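Local coordinates for USP37 protein (Homo sapiens, PDB 3U12), which probably removes ubiquitin from proteins as a cysteine-type deubiquitinase, of which this chain is only the N-terminal pleckstrin homology domain, at residues H23-I28 against W38-F43; M31-T36 against I63-Q68; Q85-L90 against S99-P104. One frame throughout, in Å; residues are numbered along the deposited sequence.

Contact 1 of 3, residues H23-I28 against W38-F43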
# COMPACT_ATOMS: atom_id res chain seq x y z
N HIS A 23 4.98 1.34 7.57
CA HIS A 23 4.09 1.33 8.72
C HIS A 23 3.31 2.63 8.92
O HIS A 23 3.84 3.71 8.67
CB HIS A 23 4.93 1.07 9.98
CG HIS A 23 5.75 -0.19 9.91
ND1 HIS A 23 5.33 -1.36 10.53
CD2 HIS A 23 6.93 -0.42 9.29
CE1 HIS A 23 6.26 -2.26 10.26
NE2 HIS A 23 7.24 -1.74 9.50
N GLY A 24 2.09 2.50 9.45
CA GLY A 24 1.26 3.66 9.77
C GLY A 24 -0.22 3.34 9.79
O GLY A 24 -0.62 2.23 9.44
N PRO A 25 -1.08 4.31 10.17
CA PRO A 25 -2.53 4.06 10.10
C PRO A 25 -2.93 3.73 8.65
O PRO A 25 -2.46 4.38 7.71
CB PRO A 25 -3.15 5.37 10.60
CG PRO A 25 -2.05 6.07 11.34
CD PRO A 25 -0.81 5.71 10.59
N ILE A 26 -3.73 2.69 8.49
CA ILE A 26 -4.19 2.19 7.20
C ILE A 26 -5.72 2.23 7.07
O ILE A 26 -6.43 1.83 7.99
CB ILE A 26 -3.64 0.74 6.96
CG1 ILE A 26 -2.10 0.77 6.75
CG2 ILE A 26 -4.36 0.03 5.77
CD1 ILE A 26 -1.42 -0.65 6.79
N ARG A 27 -6.21 2.68 5.90
CA ARG A 27 -7.63 2.72 5.57
C ARG A 27 -7.76 2.12 4.18
O ARG A 27 -6.98 2.46 3.29
CB ARG A 27 -8.15 4.18 5.56
CG ARG A 27 -9.50 4.35 6.20
CD ARG A 27 -10.20 5.60 5.71
NE ARG A 27 -10.92 5.35 4.46
CZ ARG A 27 -10.71 6.01 3.32
NH1 ARG A 27 -9.82 6.99 3.27
NH2 ARG A 27 -11.41 5.70 2.24
N ILE A 28 -8.70 1.20 3.98
CA ILE A 28 -8.89 0.56 2.68
C ILE A 28 -10.35 0.64 2.24
O ILE A 28 -11.26 0.56 3.07
CB ILE A 28 -8.37 -0.93 2.74
CG1 ILE A 28 -6.83 -0.98 3.03
CG2 ILE A 28 -8.69 -1.71 1.44
CD1 ILE A 28 -6.37 -2.31 3.44
N TRP A 38 -9.51 3.83 10.04
CA TRP A 38 -8.05 3.91 10.11
C TRP A 38 -7.55 2.92 11.16
O TRP A 38 -8.02 2.93 12.29
CB TRP A 38 -7.60 5.33 10.45
CG TRP A 38 -7.72 6.30 9.32
CD1 TRP A 38 -8.65 7.29 9.18
CD2 TRP A 38 -6.83 6.42 8.20
NE1 TRP A 38 -8.39 8.03 8.05
CE2 TRP A 38 -7.29 7.51 7.42
CE3 TRP A 38 -5.67 5.74 7.79
CZ2 TRP A 38 -6.66 7.89 6.23
CZ3 TRP A 38 -5.05 6.12 6.61
CH2 TRP A 38 -5.54 7.18 5.85
N LYS A 39 -6.64 2.02 10.76
CA LYS A 39 -6.10 1.00 11.67
C LYS A 39 -4.60 0.91 11.49
O LYS A 39 -4.13 0.73 10.36
CB LYS A 39 -6.71 -0.39 11.38
CG LYS A 39 -8.19 -0.53 11.69
CD LYS A 39 -8.77 -1.87 11.17
CE LYS A 39 -8.18 -3.13 11.79
NZ LYS A 39 -8.03 -3.04 13.27
N GLU A 40 -3.86 0.97 12.60
CA GLU A 40 -2.40 0.89 12.59
C GLU A 40 -1.94 -0.45 12.00
O GLU A 40 -2.47 -1.50 12.37
CB GLU A 40 -1.88 1.02 14.03
CG GLU A 40 -0.38 1.26 14.13
CD GLU A 40 0.15 2.54 13.51
OE1 GLU A 40 1.27 2.49 12.96
OE2 GLU A 40 -0.54 3.58 13.58
N GLY A 41 -0.97 -0.40 11.10
CA GLY A 41 -0.44 -1.62 10.51
C GLY A 41 0.69 -1.40 9.54
O GLY A 41 1.39 -0.41 9.63
N SER A 42 0.85 -2.32 8.58
CA SER A 42 1.91 -2.19 7.60
C SER A 42 1.49 -2.72 6.23
O SER A 42 0.57 -3.54 6.14
CB SER A 42 3.16 -2.92 8.10
OG SER A 42 2.95 -4.33 8.06
N PHE A 43 2.15 -2.20 5.17
CA PHE A 43 2.10 -2.65 3.78
C PHE A 43 3.44 -3.35 3.57
O PHE A 43 4.48 -2.76 3.85
CB PHE A 43 2.01 -1.48 2.80
CG PHE A 43 0.67 -0.81 2.65
CD1 PHE A 43 -0.46 -1.30 3.30
CD2 PHE A 43 0.52 0.31 1.84
CE1 PHE A 43 -1.69 -0.64 3.19
CE2 PHE A 43 -0.72 0.94 1.70
CZ PHE A 43 -1.80 0.48 2.40
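The N-H of Ile26 reaches the carbonyl O of Lys39, 2.7 Å from N to O. In return, Lys39 N bonds to Ile26 O at 2.8 Å, and Gly24 and Gly41 exchange a second pair of backbone bonds. Strands 25-28 and 39-43 thus pair antiparallel near the corner at Gly24, yet their short axes meet at 95°, a measure of how strongly the sheet coils. Such bending suits the orthogonal beta-sandwich of a pleckstrin homology domain, in which two sheets close over a common interior. The backbone at the corner takes a conformation that by itself calls for glycine, and Gly24 supplies it.

Different chemistry occupies the two sides. Where Ile26 points, its CD1 tucks against the backbone at Ser42 N and lies 3.6 Å from CE1 of Phe43; the torsion that sets CG1 anti to the carbonyl carbon (chi1 -69°) sends this branch there, and Ile100 continues the apolar layer. Lys39 starts on the Ile26 side but leads its amine away to Thr60 OG1, with a cation-pi contact to Tyr58. On the other side, the indole of Trp38 takes CB of Arg27 over one face, 3.6 Å from the centroid of its six-membered ring and almost along the ring normal, a CH-pi contact. The guanidinium turns away from parallel stacking, its plane 82° from the indole. Pro25 CB meets CE3 of the same indole at 3.8 Å, while Glu40 runs alongside the proline. Farther along, Ser42 CB sits over a face of the His23 ring, 4.0 Å from its centroid.

The backbone bonds therefore fix the register through the bend, while the proline, the indole and the aliphatic part of Arg27 pack on the outer side and Ile26 and Phe43 pack together on the inner one.

Contact 2 of 3, residues M31-T36 against I63-Q68. With SO4 (sulfate ion), chain D.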
# COMPACT_ATOMS: atom_id res chain seq x y z
N MSE A 31 -13.83 -4.34 -2.29
CA MSE A 31 -14.88 -5.34 -2.26
C MSE A 31 -14.59 -6.36 -1.13
O MSE A 31 -15.51 -6.74 -0.40
CB MSE A 31 -14.92 -6.07 -3.62
CG MSE A 31 -15.61 -5.27 -4.72
SE MSE A 31 -17.53 -5.14 -4.38
CE MSE A 31 -18.14 -6.83 -5.20
N GLN A 32 -13.29 -6.79 -0.97
CA GLN A 32 -12.95 -7.79 0.05
C GLN A 32 -12.90 -7.21 1.47
O GLN A 32 -13.00 -7.97 2.43
CB GLN A 32 -11.65 -8.55 -0.29
CG GLN A 32 -10.33 -7.77 -0.11
CD GLN A 32 -9.10 -8.67 -0.15
OE1 GLN A 32 -9.13 -9.84 0.25
NE2 GLN A 32 -7.99 -8.15 -0.64
N THR A 33 -12.71 -5.89 1.63
CA THR A 33 -12.68 -5.33 2.99
C THR A 33 -13.90 -4.42 3.36
O THR A 33 -14.07 -4.08 4.54
CB THR A 33 -11.41 -4.52 3.21
OG1 THR A 33 -11.48 -3.33 2.42
CG2 THR A 33 -10.11 -5.30 2.88
N GLY A 34 -14.65 -3.94 2.37
CA GLY A 34 -15.65 -2.91 2.61
C GLY A 34 -14.86 -1.62 2.80
O GLY A 34 -13.71 -1.52 2.33
N ILE A 35 -15.42 -0.62 3.48
CA ILE A 35 -14.68 0.62 3.76
C ILE A 35 -14.25 0.54 5.22
O ILE A 35 -15.10 0.62 6.11
CB ILE A 35 -15.49 1.92 3.43
CG1 ILE A 35 -15.83 1.98 1.93
CG2 ILE A 35 -14.69 3.18 3.88
CD1 ILE A 35 -16.81 3.07 1.48
N THR A 36 -12.96 0.35 5.47
CA THR A 36 -12.46 0.18 6.84
C THR A 36 -12.25 1.52 7.54
O THR A 36 -12.22 2.56 6.89
CB THR A 36 -11.14 -0.61 6.83
OG1 THR A 36 -10.07 0.23 6.35
CG2 THR A 36 -11.21 -1.89 6.01
N ILE A 63 -6.15 -12.52 10.08
CA ILE A 63 -5.48 -13.04 8.88
C ILE A 63 -5.18 -11.87 7.92
O ILE A 63 -6.11 -11.20 7.47
CB ILE A 63 -6.30 -14.17 8.20
CG1 ILE A 63 -6.44 -15.39 9.15
CG2 ILE A 63 -5.62 -14.60 6.86
CD1 ILE A 63 -7.70 -16.21 8.95
N PRO A 64 -3.90 -11.62 7.55
CA PRO A 64 -3.60 -10.53 6.61
C PRO A 64 -4.25 -10.73 5.25
O PRO A 64 -4.36 -11.85 4.78
CB PRO A 64 -2.06 -10.59 6.46
CG PRO A 64 -1.58 -11.26 7.69
CD PRO A 64 -2.66 -12.28 8.01
N ARG A 65 -4.66 -9.65 4.61
CA ARG A 65 -5.25 -9.67 3.27
C ARG A 65 -4.19 -9.30 2.26
O ARG A 65 -3.29 -8.48 2.56
CB ARG A 65 -6.46 -8.74 3.16
CG ARG A 65 -7.59 -9.13 4.11
CD ARG A 65 -8.97 -9.02 3.49
NE ARG A 65 -9.91 -9.92 4.15
CZ ARG A 65 -10.43 -11.03 3.60
NH1 ARG A 65 -10.11 -11.37 2.35
NH2 ARG A 65 -11.28 -11.78 4.28
N ILE A 66 -4.30 -9.87 1.07
CA ILE A 66 -3.34 -9.63 0.00
C ILE A 66 -4.02 -9.04 -1.25
O ILE A 66 -5.11 -9.46 -1.63
CB ILE A 66 -2.52 -10.91 -0.29
CG1 ILE A 66 -1.52 -10.69 -1.43
CG2 ILE A 66 -3.40 -12.14 -0.55
CD1 ILE A 66 -0.42 -11.59 -1.38
N PHE A 67 -3.32 -8.08 -1.89
CA PHE A 67 -3.78 -7.37 -3.06
C PHE A 67 -2.70 -7.53 -4.10
O PHE A 67 -1.53 -7.20 -3.84
CB PHE A 67 -3.95 -5.88 -2.68
CG PHE A 67 -5.01 -5.64 -1.64
CD1 PHE A 67 -6.29 -5.22 -2.01
CD2 PHE A 67 -4.74 -5.79 -0.28
CE1 PHE A 67 -7.27 -4.96 -1.04
CE2 PHE A 67 -5.72 -5.56 0.69
CZ PHE A 67 -6.97 -5.12 0.30
N GLN A 68 -3.08 -8.03 -5.27
CA GLN A 68 -2.16 -8.17 -6.40
C GLN A 68 -1.73 -6.80 -6.91
O GLN A 68 -2.57 -5.89 -6.97
CB GLN A 68 -2.79 -8.97 -7.55
CG GLN A 68 -1.77 -9.22 -8.67
CD GLN A 68 -2.24 -10.20 -9.71
OE1 GLN A 68 -2.84 -11.23 -9.40
NE2 GLN A 68 -1.93 -9.91 -10.97
S SO4 D . -2.16 -11.75 -13.93
O1 SO4 D . -2.25 -11.77 -15.40
O2 SO4 D . -2.54 -13.05 -13.38
O3 SO4 D . -0.77 -11.44 -13.54
O4 SO4 D . -3.06 -10.71 -13.42
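Gln32 spends both ends of its side-chain amide on strand 65-68. Its OE1 accepts a bond from Arg65 NH1 over 2.8 Å, with the donor tilted 26° from the carbonyl plane and the amide and guanidinium planes 69° apart. Its NE2 gives a weak bond to the backbone O of Ile66, 3.3 Å from N to O, and the same nitrogen hangs over one face of the Phe67 ring, 3.2 Å above the plane and displaced toward the rim. Two partners for one amide limit its rotation about chi3. CG lies between the backbone N and the carbonyl carbon (chi1 74°), and the chain beyond it is extended, which carries the amide across.

Thr33 adds a methyl: its CG2 approaches the edge of the Phe67 ring, 4.1 Å from CZ, and lies 3.9 Å from Arg65 CD. No backbone pairing joins the two segments; side chains of the turn between strands 25-30 and 34-35 lean on strand 65-68, one of them reaching its backbone. Thr33 and Gly34 together face Ser30, forming a classic beta bulge in that hairpin.

The second shell holds these groups in place. Thr33 OG1 bonds to Gly34 O and to Ser30 OG, leaving the methyl to meet the ring, while Phe67 also packs on Ile28 and Val56. Farther out, Gln68 NE2 bonds a sulfate, probably from the crystallisation liquor, at 2.8 Å from its O4, and also bonds Ser70 O.

Contact 3 of 3, residues Q85-L90 against S99-P104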
# COMPACT_ATOMS: atom_id res chain seq x y z
N GLN A 85 6.69 13.52 7.05
CA GLN A 85 5.81 12.37 6.82
C GLN A 85 4.94 12.54 5.59
O GLN A 85 4.68 13.66 5.13
CB GLN A 85 4.95 12.09 8.06
CG GLN A 85 5.73 11.62 9.28
CD GLN A 85 4.84 11.48 10.49
OE1 GLN A 85 3.85 12.20 10.68
NE2 GLN A 85 5.19 10.55 11.37
N SER A 86 4.48 11.41 5.05
CA SER A 86 3.64 11.40 3.86
C SER A 86 2.51 10.38 3.95
O SER A 86 2.57 9.42 4.73
CB SER A 86 4.48 11.12 2.61
OG SER A 86 5.45 12.13 2.43
N ARG A 87 1.48 10.61 3.14
CA ARG A 87 0.36 9.70 2.99
C ARG A 87 0.50 9.12 1.61
O ARG A 87 0.67 9.86 0.64
CB ARG A 87 -0.99 10.42 3.14
CG ARG A 87 -2.16 9.43 3.21
CD ARG A 87 -3.51 10.12 3.30
NE ARG A 87 -3.77 10.64 4.64
CZ ARG A 87 -4.96 11.07 5.06
NH1 ARG A 87 -6.01 11.04 4.25
NH2 ARG A 87 -5.11 11.52 6.30
N LEU A 88 0.47 7.80 1.52
CA LEU A 88 0.59 7.11 0.25
C LEU A 88 -0.77 6.54 -0.11
O LEU A 88 -1.37 5.81 0.69
CB LEU A 88 1.66 6.00 0.36
CG LEU A 88 1.99 5.25 -0.94
CD1 LEU A 88 3.47 4.91 -1.00
CD2 LEU A 88 1.14 3.96 -1.06
N MSE A 89 -1.23 6.83 -1.32
CA MSE A 89 -2.54 6.36 -1.78
C MSE A 89 -2.38 5.57 -3.06
O MSE A 89 -1.89 6.07 -4.07
CB MSE A 89 -3.50 7.55 -1.95
CG MSE A 89 -3.87 8.17 -0.62
SE MSE A 89 -4.40 10.00 -0.76
CE MSE A 89 -5.82 9.99 0.55
N LEU A 90 -2.70 4.31 -2.97
CA LEU A 90 -2.59 3.34 -4.05
C LEU A 90 -3.97 2.94 -4.54
O LEU A 90 -4.75 2.36 -3.78
CB LEU A 90 -1.86 2.10 -3.49
CG LEU A 90 -1.73 0.86 -4.40
CD1 LEU A 90 -0.92 1.16 -5.65
CD2 LEU A 90 -1.12 -0.30 -3.63
N SER A 99 -4.88 3.24 1.51
CA SER A 99 -4.21 4.40 2.06
C SER A 99 -3.39 4.06 3.30
O SER A 99 -3.80 3.23 4.11
CB SER A 99 -5.21 5.50 2.37
OG SER A 99 -5.73 6.00 1.16
N ILE A 100 -2.23 4.68 3.42
CA ILE A 100 -1.34 4.51 4.57
C ILE A 100 -0.83 5.89 4.91
O ILE A 100 -0.35 6.63 4.04
CB ILE A 100 -0.24 3.42 4.38
CG1 ILE A 100 0.53 3.19 5.73
CG2 ILE A 100 0.70 3.75 3.22
CD1 ILE A 100 1.40 1.89 5.81
N ASP A 101 -1.02 6.28 6.17
CA ASP A 101 -0.71 7.63 6.62
C ASP A 101 0.49 7.69 7.56
O ASP A 101 0.96 6.65 8.03
CB ASP A 101 -1.97 8.21 7.31
CG ASP A 101 -1.98 9.72 7.39
OD1 ASP A 101 -1.35 10.37 6.53
OD2 ASP A 101 -2.60 10.26 8.33
N LYS A 102 1.03 8.91 7.78
CA LYS A 102 2.14 9.20 8.69
C LYS A 102 3.39 8.33 8.44
O LYS A 102 4.08 7.93 9.38
CB LYS A 102 1.65 9.06 10.16
CG LYS A 102 0.55 10.04 10.55
CD LYS A 102 0.05 9.79 11.97
CE LYS A 102 -1.10 10.70 12.37
NZ LYS A 102 -0.68 12.12 12.50
N VAL A 103 3.70 8.07 7.17
CA VAL A 103 4.87 7.28 6.77
C VAL A 103 6.07 8.20 6.70
O VAL A 103 5.96 9.23 6.03
CB VAL A 103 4.62 6.58 5.41
CG1 VAL A 103 5.81 5.71 5.00
CG2 VAL A 103 3.33 5.75 5.44
N PRO A 104 7.26 7.87 7.29
CA PRO A 104 8.43 8.74 7.10
C PRO A 104 8.60 8.95 5.59
O PRO A 104 8.48 7.99 4.82
CB PRO A 104 9.58 7.93 7.72
CG PRO A 104 8.91 7.05 8.72
CD PRO A 104 7.60 6.67 8.10
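A beta hairpin made by strands 85-92 and 97-104 carries this contact, and a beta bulge interrupts its antiparallel register. Leu88 and Ile100 form one hydrogen-bonded pair, with Leu88 N 2.9 Å from Ile100 O; Ser86 and Val103 form the next, with Ser86 N 2.8 Å from Val103 O. The extra residue lies on the second strand, where the chain turns a corner at Lys102.

Beside the bulge, Arg87 and Asp101 make a salt bridge. Arg87 NE lies 3.1 Å from Asp101 OD1 with an almost straight N-H, and the oxygen sits in the guanidinium plane, yet the arginine comes from above the carboxylate, the two planes being 89° apart. NH2 adds only a weak bond to OD2. The arginine's bend at chi3 (-77°) swings NE to the acid. Asp101 OD1 has another partner in Ser81 OG, which would further steady the carboxylate. Leu88 CB packs on Ile100 CG2 at 3.8 Å, on the side opposite Met89 and Ser99.

Toward helix 105-119, Ser86 and Val103 both touch Ala108 and Leu88 reaches Met111 and Leu115; strand 73-80 flanks the hairpin along 85-92, and strand 25-30 along 97-104.

From the N terminus, residues 23-28 enter contact 1 first, and the chain then runs through the turn that supplies 31-36 before returning with 38-43, so contact 1 closes a short loop. Contact 2 closes only at 63-68, after strand 51-58; its segments alternate with those of contact 1, and the two cross. They touch where Ile28 N meets Thr36 OG1 and where Ile28 packs on Thr33 and Phe67. Contact 3 follows in series, closing the later hairpin just before helix 105-119. Backbone bonds from Asp101 N to Pro25 O and from Ser99 N to Arg27 O join it to contact 1, whereas contact 2 stays about 6 Å away at the nearest atoms. Strand 25-30 thus connects both halves of the fold.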